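Alanine racemase 1 (Caldanaerobacter subterraneus subsp. tengcongensis MB4, PDB 4Y2W) belongs to the alanine racemase family and joins an N-terminal TIM-type barrel to a C-terminal domain rich in beta-strands, in an assembly of two chains. Local coordinates at residues 355-358 / 359-363; 291-294 / 295-298; 64-67 / 68-72; 338-342 / 343-347. The protein carries 1 engineered substitution. All blocks are in the same frame, centred on the assembly; numbering follows the deposited sequence.

From the N terminus, the four contacts come in series, none nested in or crossing another, and each closes a turn within one unbroken stretch. Interaction 3 comes first, where a barrel strand passes into helix 68-76. The other three lie in the C-terminal domain: interaction 2 shapes the loop between strands 278-283 and 300-303, interaction 4 reverses the chain ahead of helix 348-354, and interaction 1 links that helix to helix 359-365. Interaction 1 joins the other two, touching interaction 2 through Ile355 and Arg294 and interaction 4 through Val362 and Ile338. Interaction 3 stands apart, its centre about 22 Å from that of interaction 1; interactions 1, 2 and 3 all reach the second subunit.

Interaction 1 (355-358 / 359-363); sequences IETI and PQEVF
Thr357 and Glu361 meet at roughly a right angle, the threonine hydroxyl meeting the carboxylate at the end of the glutamate. Thr357 OG1 donates to Glu361 OE1 at 2.6 Å, reaching the anti side of the oxygen from 25° outside the carboxylate plane. The extended glutamate starts with CG anti to its own backbone N (chi1 -171°), which carries the carboxylate back along the chain to the threonine. The other oxygen, OE2, takes a salt bridge from Arg365 and a hydrogen bond from the backbone N of Arg293 of the second subunit, so both ends of this buried carboxylate are held.

The methyl of Thr357 turns to another partner: its CG2 lies 4.0 Å from Val362 CG2, the two side chains set at a slant. Ile355 CD1 lies more loosely, 4.4 Å from Val362 CG2. The side chains of Ile358 and Pro359 cross at about a right angle, with Ile358 CB 3.4 Å from Pro359 CD, while Ile358 O receives a weak bond from Glu361 N at 3.1 Å. The side chain of Gln360, two residues after Ile358, lies against a bound alanine.

Glu356, with positive phi, is the C-prime residue of a Schellman motif that ends helix 348-354; Ile358 then occupies the N-cap position of helix 359-365. The segment is thus a compact helix-to-helix junction at the subunit interface, next to the ligand pocket to which Gln360 belongs.

Interaction 2 (291-294 / 295-298); sequences LDRR and LSNN
Leu295 N donates to Asp292 O at 3.0 Å, and Ser296 N to Arg293 O at the same distance, two i to i+3 backbone bonds of a short 3-10 turn. Ser296 OG bends back to that second carbonyl too, at a modelled length too short to carry weight, and is bonded as well to Val314 N. A type II beta turn overlaps the end of this turn, starting at Leu295 and closed by Asn298 N to Leu295 O.

Among the charged groups, Asp292 serves Arg294 twice. Its OD1 accepts from Arg294 N at 2.7 Å in an Asx turn, the nearly straight N-H (171°) arriving on the anti side, while OD2 forms a weaker salt bridge with Arg294 NH2 at 3.2 Å. The bend of the arginine chain at chi3 (-63°) carries the guanidinium round to the aspartate.

The apolar part rests on two leucines meeting at about a right angle, Leu291 CD1 being 3.6 Å from Leu295 CD1. Leu295 continues this packing onto Ile355 and onto Met351 and Lys354 of helix 348-354, while Arg293 packs on Thr357 of the second subunit, placing the loop between that helix and the neighbouring chain.

Interaction 3 (64-67 / 68-72); sequences GVAT and TEEAL
Glu70 lies back over the strand end, its side chain sliding past Val65 in the opposite direction so that Glu70 OE1 comes 3.5 Å from Val65 CB. This one oxygen grips two consecutive backbone N-H groups. Ala66 N donates to it at 2.7 Å, nearly along the C-O axis of the carboxylate, whereas Thr67 N reaches it at 3.3 Å from well above the carboxylate plane. With CG beside the backbone N (chi1 -79°) and the chain extended beyond it, the carboxylate is carried back past the first turn of the helix. Its other oxygen is taken by Gly41 N and by a salt bridge from Arg369 of the second subunit, so this buried acid has partners at both ends, which would be consistent with its carrying a negative charge.

Thr67 returns the bond. Its OG1, turned between the backbone N and the carbonyl carbon (chi1 64°), accepts from Glu70 N at 3.3 Å, and the two side chains pass at a slant, with Thr67 OG1 3.2 Å from Glu70 CG. The carbonyl of Thr67 receives Ala71 N at 3.1 Å, the first full helical bond across the junction. Val65 CG2 packs on Ala71 CB at 3.8 Å, and both residues also lean on Ile83 of the next strand.

The reciprocal bonds, Glu70 N to Thr67 OG1 and Thr67 N to Glu70 OE1, make a capping box at the N terminus of helix 68-76, placed where a barrel strand hands over to its helix in a beta-alpha-beta unit of the TIM-type barrel.

Interaction 4 (338-342 / 343-347); sequences IGTQN and NETVS
Thr340 and Thr345 adopt the same first torsion (chi1 -65° and -59°), each placing OG1 beside its own backbone N and opposite the carbonyl carbon, and this brings the two hydroxyls together across the paired chains. Thr345 OG1 donates to Thr340 OG1 at 3.0 Å. The two side chains meet at an angle on one face of a non-hydrogen-bonded antiparallel pair, and the Thr340 hydroxyl is held further by Glu246 OE1. The methyl of Thr345 packs against the glycine carbonyl, its CG2 3.7 Å from Gly339 O.

Backbone bonds flank this pair. Gly339 and Val346 exchange two, Gly339 N to Val346 O at 2.9 Å and Val346 N to Gly339 O at 3.0 Å; beyond the threonines Gln341 N reaches Glu344 O at 2.8 Å. At the positive phi of Gly339 (116°) a side chain would press on the carbonyl O of Ile338. Val346 sets its CG2 3.6 Å from Gly339 O. Between Gln341 and Glu344 the chain reverses through Asn342 and Asn343, both also with positive phi and both exposed, making a tight hairpin whose two short arms run nearly antiparallel end to end.

At the open end Ser347 stands at the N-cap of helix 348-354, with its hydroxyl accepting from Ser350 N, and Ile338 packs on Val348 and Met351 of the same helix. One flank of the hairpin meets strand 300-303, where Gln341, Glu344 and Val346 all touch Leu302, while the backbone of Ile338 bonds to Phe250 of strand 248-260.

Interaction 1 (355-358 / 359-363)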
loop_
_atom_site.group_PDB
_atom_site.type_symbol
_atom_site.label_atom_id
_atom_site.label_comp_id
_atom_site.label_asym_id
_atom_site.label_seq_id
_atom_site.Cartn_x
_atom_site.Cartn_y
_atom_site.Cartn_z
ATOM N N ILE A 355 -15.954 -5.027 -0.895
ATOM C CA ILE A 355 -15.625 -3.601 -0.721
ATOM C C ILE A 355 -15.839 -2.765 -1.993
ATOM O O ILE A 355 -15.272 -1.681 -2.129
ATOM C CB ILE A 355 -14.196 -3.385 -0.155
ATOM C CG1 ILE A 355 -13.149 -4.190 -0.933
ATOM C CG2 ILE A 355 -14.159 -3.761 1.317
ATOM C CD1 ILE A 355 -11.734 -3.670 -0.777
ATOM N N GLU A 356 -16.678 -3.265 -2.903
ATOM C CA GLU A 356 -17.126 -2.515 -4.076
ATOM C C GLU A 356 -15.954 -2.010 -4.924
ATOM O O GLU A 356 -15.818 -0.807 -5.176
ATOM C CB GLU A 356 -18.009 -1.333 -3.657
ATOM C CG GLU A 356 -19.069 -1.645 -2.615
ATOM C CD GLU A 356 -19.711 -0.379 -2.080
ATOM O OE1 GLU A 356 -19.415 0.011 -0.928
ATOM O OE2 GLU A 356 -20.491 0.243 -2.829
ATOM N N THR A 357 -15.105 -2.938 -5.350
ATOM C CA THR A 357 -13.991 -2.611 -6.229
ATOM C C THR A 357 -13.679 -3.809 -7.128
ATOM O O THR A 357 -14.508 -4.704 -7.284
ATOM C CB THR A 357 -12.751 -2.162 -5.422
ATOM O OG1 THR A 357 -11.740 -1.682 -6.315
ATOM C CG2 THR A 357 -12.187 -3.307 -4.583
ATOM N N ILE A 358 -12.489 -3.812 -7.721
ATOM C CA ILE A 358 -12.072 -4.869 -8.640
ATOM C C ILE A 358 -10.767 -5.493 -8.150
ATOM O O ILE A 358 -10.016 -4.842 -7.424
ATOM C CB ILE A 358 -11.905 -4.338 -10.083
ATOM C CG1 ILE A 358 -11.083 -3.041 -10.105
ATOM C CG2 ILE A 358 -13.270 -4.106 -10.713
ATOM C CD1 ILE A 358 -10.729 -2.558 -11.494
ATOM N N PRO A 359 -10.491 -6.755 -8.548
ATOM C CA PRO A 359 -9.310 -7.494 -8.085
ATOM C C PRO A 359 -7.986 -6.738 -8.157
ATOM O O PRO A 359 -7.105 -6.974 -7.332
ATOM C CB PRO A 359 -9.269 -8.699 -9.023
ATOM C CG PRO A 359 -10.694 -8.940 -9.371
ATOM C CD PRO A 359 -11.336 -7.585 -9.429
ATOM N N GLN A 360 -7.839 -5.844 -9.130
ATOM C CA GLN A 360 -6.591 -5.108 -9.294
ATOM C C GLN A 360 -6.274 -4.230 -8.082
ATOM O O GLN A 360 -5.132 -4.213 -7.625
ATOM C CB GLN A 360 -6.611 -4.271 -10.574
ATOM C CG GLN A 360 -6.584 -5.097 -11.856
ATOM C CD GLN A 360 -7.948 -5.255 -12.512
ATOM O OE1 GLN A 360 -8.963 -5.421 -11.840
ATOM N NE2 GLN A 360 -7.972 -5.203 -13.836
ATOM N N GLU A 361 -7.272 -3.516 -7.559
ATOM C CA GLU A 361 -7.050 -2.633 -6.407
ATOM C C GLU A 361 -6.764 -3.404 -5.113
ATOM O O GLU A 361 -5.997 -2.935 -4.268
ATOM C CB GLU A 361 -8.229 -1.682 -6.191
ATOM C CG GLU A 361 -7.947 -0.602 -5.149
ATOM C CD GLU A 361 -9.076 0.400 -4.994
ATOM O OE1 GLU A 361 -10.262 0.002 -5.020
ATOM O OE2 GLU A 361 -8.774 1.598 -4.826
ATOM N N VAL A 362 -7.377 -4.578 -4.962
ATOM C CA VAL A 362 -7.155 -5.416 -3.786
ATOM C C VAL A 362 -5.695 -5.876 -3.729
ATOM O O VAL A 362 -5.039 -5.741 -2.696
ATOM C CB VAL A 362 -8.095 -6.639 -3.771
ATOM C CG1 VAL A 362 -7.725 -7.597 -2.641
ATOM C CG2 VAL A 362 -9.545 -6.191 -3.637
ATOM N N PHE A 363 -5.197 -6.410 -4.840
ATOM C CA PHE A 363 -3.799 -6.818 -4.943
ATOM C C PHE A 363 -2.840 -5.657 -4.671
ATOM O O PHE A 363 -1.833 -5.826 -3.978
ATOM C CB PHE A 363 -3.498 -7.403 -6.329
ATOM C CG PHE A 363 -3.920 -8.845 -6.506
ATOM C CD1 PHE A 363 -3.636 -9.809 -5.536
ATOM C CD2 PHE A 363 -4.559 -9.252 -7.674
ATOM C CE1 PHE A 363 -4.010 -11.134 -5.717
ATOM C CE2 PHE A 363 -4.928 -10.577 -7.859
ATOM C CZ PHE A 363 -4.653 -11.519 -6.881
#

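Interaction 2 (291-294 / 295-298)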
loop_
_atom_site.group_PDB
_atom_site.type_symbol
_atom_site.label_atom_id
_atom_site.label_comp_id
_atom_site.label_asym_id
_atom_site.label_seq_id
_atom_site.Cartn_x
_atom_site.Cartn_y
_atom_site.Cartn_z
ATOM N N LEU A 291 -5.355 -4.902 4.543
ATOM C CA LEU A 291 -6.653 -5.453 4.923
ATOM C C LEU A 291 -7.611 -4.304 5.202
ATOM O O LEU A 291 -7.524 -3.663 6.243
ATOM C CB LEU A 291 -6.523 -6.353 6.153
ATOM C CG LEU A 291 -7.788 -7.137 6.502
ATOM C CD1 LEU A 291 -8.170 -8.054 5.348
ATOM C CD2 LEU A 291 -7.610 -7.928 7.789
ATOM N N ASP A 292 -8.527 -4.050 4.272
ATOM C CA ASP A 292 -9.369 -2.857 4.337
ATOM C C ASP A 292 -10.190 -2.806 5.619
ATOM O O ASP A 292 -10.843 -3.775 5.997
ATOM C CB ASP A 292 -10.296 -2.774 3.121
ATOM C CG ASP A 292 -10.936 -1.410 2.971
ATOM O OD1 ASP A 292 -11.498 -0.891 3.954
ATOM O OD2 ASP A 292 -10.867 -0.844 1.866
ATOM N N ARG A 293 -10.160 -1.648 6.267
ATOM C CA ARG A 293 -10.846 -1.440 7.533
ATOM C C ARG A 293 -12.371 -1.595 7.424
ATOM O O ARG A 293 -13.039 -1.867 8.425
ATOM C CB ARG A 293 -10.484 -0.059 8.085
ATOM C CG ARG A 293 -10.957 0.202 9.500
ATOM C CD ARG A 293 -10.234 1.394 10.101
ATOM N NE ARG A 293 -10.993 1.982 11.202
ATOM C CZ ARG A 293 -12.017 2.820 11.058
ATOM N NH1 ARG A 293 -12.430 3.195 9.851
ATOM N NH2 ARG A 293 -12.637 3.286 12.133
ATOM N N ARG A 294 -12.919 -1.432 6.220
ATOM C CA ARG A 294 -14.361 -1.619 6.000
ATOM C C ARG A 294 -14.818 -3.073 6.188
ATOM O O ARG A 294 -16.012 -3.322 6.332
ATOM C CB ARG A 294 -14.798 -1.078 4.627
ATOM C CG ARG A 294 -15.010 0.433 4.623
ATOM C CD ARG A 294 -15.395 0.981 3.257
ATOM N NE ARG A 294 -14.332 0.763 2.276
ATOM C CZ ARG A 294 -14.497 0.286 1.039
ATOM N NH1 ARG A 294 -15.708 -0.011 0.556
ATOM N NH2 ARG A 294 -13.429 0.131 0.258
ATOM N N LEU A 295 -13.874 -4.015 6.208
ATOM C CA LEU A 295 -14.175 -5.413 6.530
ATOM C C LEU A 295 -14.450 -5.641 8.022
ATOM O O LEU A 295 -14.790 -6.753 8.421
ATOM C CB LEU A 295 -13.037 -6.328 6.075
ATOM C CG LEU A 295 -12.657 -6.286 4.593
ATOM C CD1 LEU A 295 -11.551 -7.292 4.321
ATOM C CD2 LEU A 295 -13.850 -6.559 3.694
ATOM N N SER A 296 -14.286 -4.602 8.841
ATOM C CA SER A 296 -14.713 -4.631 10.242
ATOM C C SER A 296 -16.123 -5.206 10.370
ATOM O O SER A 296 -17.074 -4.630 9.836
ATOM C CB SER A 296 -14.703 -3.211 10.818
ATOM O OG SER A 296 -13.418 -2.615 10.733
ATOM N N ASN A 297 -16.249 -6.346 11.052
ATOM C CA ASN A 297 -17.543 -7.013 11.265
ATOM C C ASN A 297 -18.324 -7.379 9.990
ATOM O O ASN A 297 -19.557 -7.423 10.019
ATOM C CB ASN A 297 -18.446 -6.167 12.183
ATOM C CG ASN A 297 -17.978 -6.157 13.619
ATOM O OD1 ASN A 297 -17.951 -7.197 14.280
ATOM N ND2 ASN A 297 -17.625 -4.979 14.123
ATOM N N ASN A 298 -17.630 -7.629 8.880
ATOM C CA ASN A 298 -18.284 -8.175 7.680
ATOM C C ASN A 298 -17.294 -8.766 6.691
ATOM O O ASN A 298 -17.221 -8.364 5.526
ATOM C CB ASN A 298 -19.214 -7.157 6.986
ATOM C CG ASN A 298 -18.479 -5.935 6.481
ATOM O OD1 ASN A 298 -17.490 -5.515 7.074
ATOM N ND2 ASN A 298 -18.958 -5.358 5.385
#

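Interaction 3 (64-67 / 68-72)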
loop_
_atom_site.group_PDB
_atom_site.type_symbol
_atom_site.label_atom_id
_atom_site.label_comp_id
_atom_site.label_asym_id
_atom_site.label_seq_id
_atom_site.Cartn_x
_atom_site.Cartn_y
_atom_site.Cartn_z
ATOM N N GLY A 64 5.038 -4.938 -19.957
ATOM C CA GLY A 64 4.375 -3.649 -19.806
ATOM C C GLY A 64 4.451 -3.182 -18.366
ATOM O O GLY A 64 4.152 -3.948 -17.443
ATOM N N VAL A 65 4.863 -1.930 -18.177
ATOM C CA VAL A 65 4.881 -1.308 -16.857
ATOM C C VAL A 65 4.356 0.121 -16.908
ATOM O O VAL A 65 4.307 0.745 -17.970
ATOM C CB VAL A 65 6.288 -1.307 -16.233
ATOM C CG1 VAL A 65 6.711 -2.726 -15.893
ATOM C CG2 VAL A 65 7.297 -0.636 -17.155
ATOM N N ALA A 66 3.982 0.629 -15.735
ATOM C CA ALA A 66 3.349 1.934 -15.606
ATOM C C ALA A 66 4.348 3.086 -15.604
ATOM O O ALA A 66 4.099 4.115 -16.233
ATOM C CB ALA A 66 2.507 1.976 -14.343
ATOM N N THR A 67 5.469 2.915 -14.901
ATOM C CA THR A 67 6.413 4.013 -14.661
ATOM C C THR A 67 7.855 3.718 -15.083
ATOM O O THR A 67 8.226 2.578 -15.386
ATOM C CB THR A 67 6.423 4.412 -13.172
ATOM O OG1 THR A 67 6.895 3.315 -12.381
ATOM C CG2 THR A 67 5.029 4.808 -12.710
ATOM N N THR A 68 8.656 4.779 -15.097
ATOM C CA THR A 68 10.080 4.703 -15.405
ATOM C C THR A 68 10.832 3.830 -14.399
ATOM O O THR A 68 11.665 2.997 -14.777
ATOM C CB THR A 68 10.707 6.111 -15.387
ATOM O OG1 THR A 68 9.880 7.014 -16.129
ATOM C CG2 THR A 68 12.107 6.095 -15.988
ATOM N N GLU A 69 10.522 4.025 -13.121
ATOM C CA GLU A 69 11.218 3.333 -12.039
ATOM C C GLU A 69 10.857 1.849 -12.034
ATOM O O GLU A 69 11.682 0.999 -11.685
ATOM C CB GLU A 69 10.894 3.974 -10.685
ATOM C CG GLU A 69 11.367 5.420 -10.530
ATOM C CD GLU A 69 10.420 6.453 -11.132
ATOM O OE1 GLU A 69 9.394 6.063 -11.732
ATOM O OE2 GLU A 69 10.707 7.665 -11.012
ATOM N N GLU A 70 9.622 1.543 -12.425
ATOM C CA GLU A 70 9.202 0.155 -12.622
ATOM C C GLU A 70 10.014 -0.480 -13.742
ATOM O O GLU A 70 10.494 -1.603 -13.606
ATOM C CB GLU A 70 7.708 0.067 -12.941
ATOM C CG GLU A 70 6.804 0.194 -11.723
ATOM C CD GLU A 70 5.331 0.061 -12.069
ATOM O OE1 GLU A 70 4.992 0.138 -13.267
ATOM O OE2 GLU A 70 4.509 -0.129 -11.145
ATOM N N ALA A 71 10.171 0.249 -14.844
ATOM C CA ALA A 71 10.970 -0.224 -15.977
ATOM C C ALA A 71 12.440 -0.396 -15.603
ATOM O O ALA A 71 13.062 -1.396 -15.955
ATOM C CB ALA A 71 10.833 0.726 -17.159
ATOM N N LEU A 72 12.983 0.582 -14.884
ATOM C CA LEU A 72 14.380 0.536 -14.460
ATOM C C LEU A 72 14.653 -0.543 -13.417
ATOM O O LEU A 72 15.708 -1.172 -13.449
ATOM C CB LEU A 72 14.825 1.899 -13.932
ATOM C CG LEU A 72 14.953 2.984 -15.007
ATOM C CD1 LEU A 72 15.050 4.362 -14.364
ATOM C CD2 LEU A 72 16.145 2.721 -15.917
#

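Interaction 4 (338-342 / 343-347)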
loop_
_atom_site.group_PDB
_atom_site.type_symbol
_atom_site.label_atom_id
_atom_site.label_comp_id
_atom_site.label_asym_id
_atom_site.label_seq_id
_atom_site.Cartn_x
_atom_site.Cartn_y
_atom_site.Cartn_z
ATOM N N ILE A 338 -6.772 -14.135 1.568
ATOM C CA ILE A 338 -7.074 -14.277 0.148
ATOM C C ILE A 338 -6.502 -15.611 -0.299
ATOM O O ILE A 338 -5.347 -15.915 -0.000
ATOM C CB ILE A 338 -6.411 -13.171 -0.698
ATOM C CG1 ILE A 338 -6.863 -11.786 -0.229
ATOM C CG2 ILE A 338 -6.714 -13.378 -2.180
ATOM C CD1 ILE A 338 -6.105 -10.645 -0.874
ATOM N N GLY A 339 -7.303 -16.403 -1.005
ATOM C CA GLY A 339 -6.840 -17.678 -1.544
ATOM C C GLY A 339 -7.522 -18.914 -0.982
ATOM O O GLY A 339 -8.566 -18.831 -0.336
ATOM N N THR A 340 -6.894 -20.064 -1.224
ATOM C CA THR A 340 -7.500 -21.374 -0.997
ATOM C C THR A 340 -6.978 -22.011 0.289
ATOM O O THR A 340 -5.839 -21.777 0.683
ATOM C CB THR A 340 -7.212 -22.309 -2.197
ATOM O OG1 THR A 340 -7.869 -21.802 -3.365
ATOM C CG2 THR A 340 -7.688 -23.739 -1.939
ATOM N N GLN A 341 -7.827 -22.805 0.937
ATOM C CA GLN A 341 -7.439 -23.592 2.106
ATOM C C GLN A 341 -8.441 -24.733 2.316
ATOM O O GLN A 341 -9.571 -24.493 2.739
ATOM C CB GLN A 341 -7.376 -22.699 3.355
ATOM C CG GLN A 341 -6.567 -23.295 4.503
ATOM C CD GLN A 341 -6.713 -22.524 5.805
ATOM O OE1 GLN A 341 -7.817 -22.371 6.331
ATOM N NE2 GLN A 341 -5.595 -22.046 6.338
ATOM N N ASN A 342 -8.030 -25.961 1.999
ATOM C CA ASN A 342 -8.857 -27.167 2.214
ATOM C C ASN A 342 -10.256 -27.121 1.587
ATOM O O ASN A 342 -11.252 -26.919 2.290
ATOM C CB ASN A 342 -9.003 -27.458 3.714
ATOM C CG ASN A 342 -7.672 -27.590 4.421
ATOM O OD1 ASN A 342 -6.656 -27.909 3.809
ATOM N ND2 ASN A 342 -7.677 -27.348 5.725
ATOM N N ASN A 343 -10.332 -27.321 0.272
ATOM C CA ASN A 343 -11.618 -27.348 -0.443
ATOM C C ASN A 343 -12.496 -26.145 -0.101
ATOM O O ASN A 343 -13.698 -26.282 0.128
ATOM C CB ASN A 343 -12.374 -28.648 -0.135
ATOM C CG ASN A 343 -11.538 -29.888 -0.397
ATOM O OD1 ASN A 343 -11.455 -30.785 0.446
ATOM N ND2 ASN A 343 -10.906 -29.941 -1.566
ATOM N N GLU A 344 -11.874 -24.971 -0.053
ATOM C CA GLU A 344 -12.553 -23.741 0.341
ATOM C C GLU A 344 -11.696 -22.541 -0.044
ATOM O O GLU A 344 -10.476 -22.568 0.111
ATOM C CB GLU A 344 -12.816 -23.733 1.849
ATOM C CG GLU A 344 -14.081 -22.996 2.243
ATOM C CD GLU A 344 -15.336 -23.684 1.737
ATOM O OE1 GLU A 344 -15.554 -24.864 2.090
ATOM O OE2 GLU A 344 -16.104 -23.041 0.990
ATOM N N THR A 345 -12.337 -21.490 -0.543
ATOM C CA THR A 345 -11.613 -20.364 -1.111
ATOM C C THR A 345 -12.278 -19.035 -0.777
ATOM O O THR A 345 -13.477 -18.863 -0.982
ATOM C CB THR A 345 -11.506 -20.513 -2.644
ATOM O OG1 THR A 345 -10.825 -21.735 -2.955
ATOM C CG2 THR A 345 -10.746 -19.342 -3.272
ATOM N N VAL A 346 -11.484 -18.109 -0.245
ATOM C CA VAL A 346 -11.872 -16.700 -0.181
ATOM C C VAL A 346 -11.105 -15.974 -1.277
ATOM O O VAL A 346 -10.039 -15.401 -1.040
ATOM C CB VAL A 346 -11.627 -16.046 1.200
ATOM C CG1 VAL A 346 -12.773 -16.368 2.142
ATOM C CG2 VAL A 346 -10.290 -16.465 1.806
ATOM N N SER A 347 -11.657 -16.018 -2.488
ATOM C CA SER A 347 -10.964 -15.519 -3.673
ATOM C C SER A 347 -10.743 -14.017 -3.602
ATOM O O SER A 347 -11.434 -13.304 -2.870
ATOM C CB SER A 347 -11.745 -15.858 -4.949
ATOM O OG SER A 347 -12.829 -14.962 -5.145
#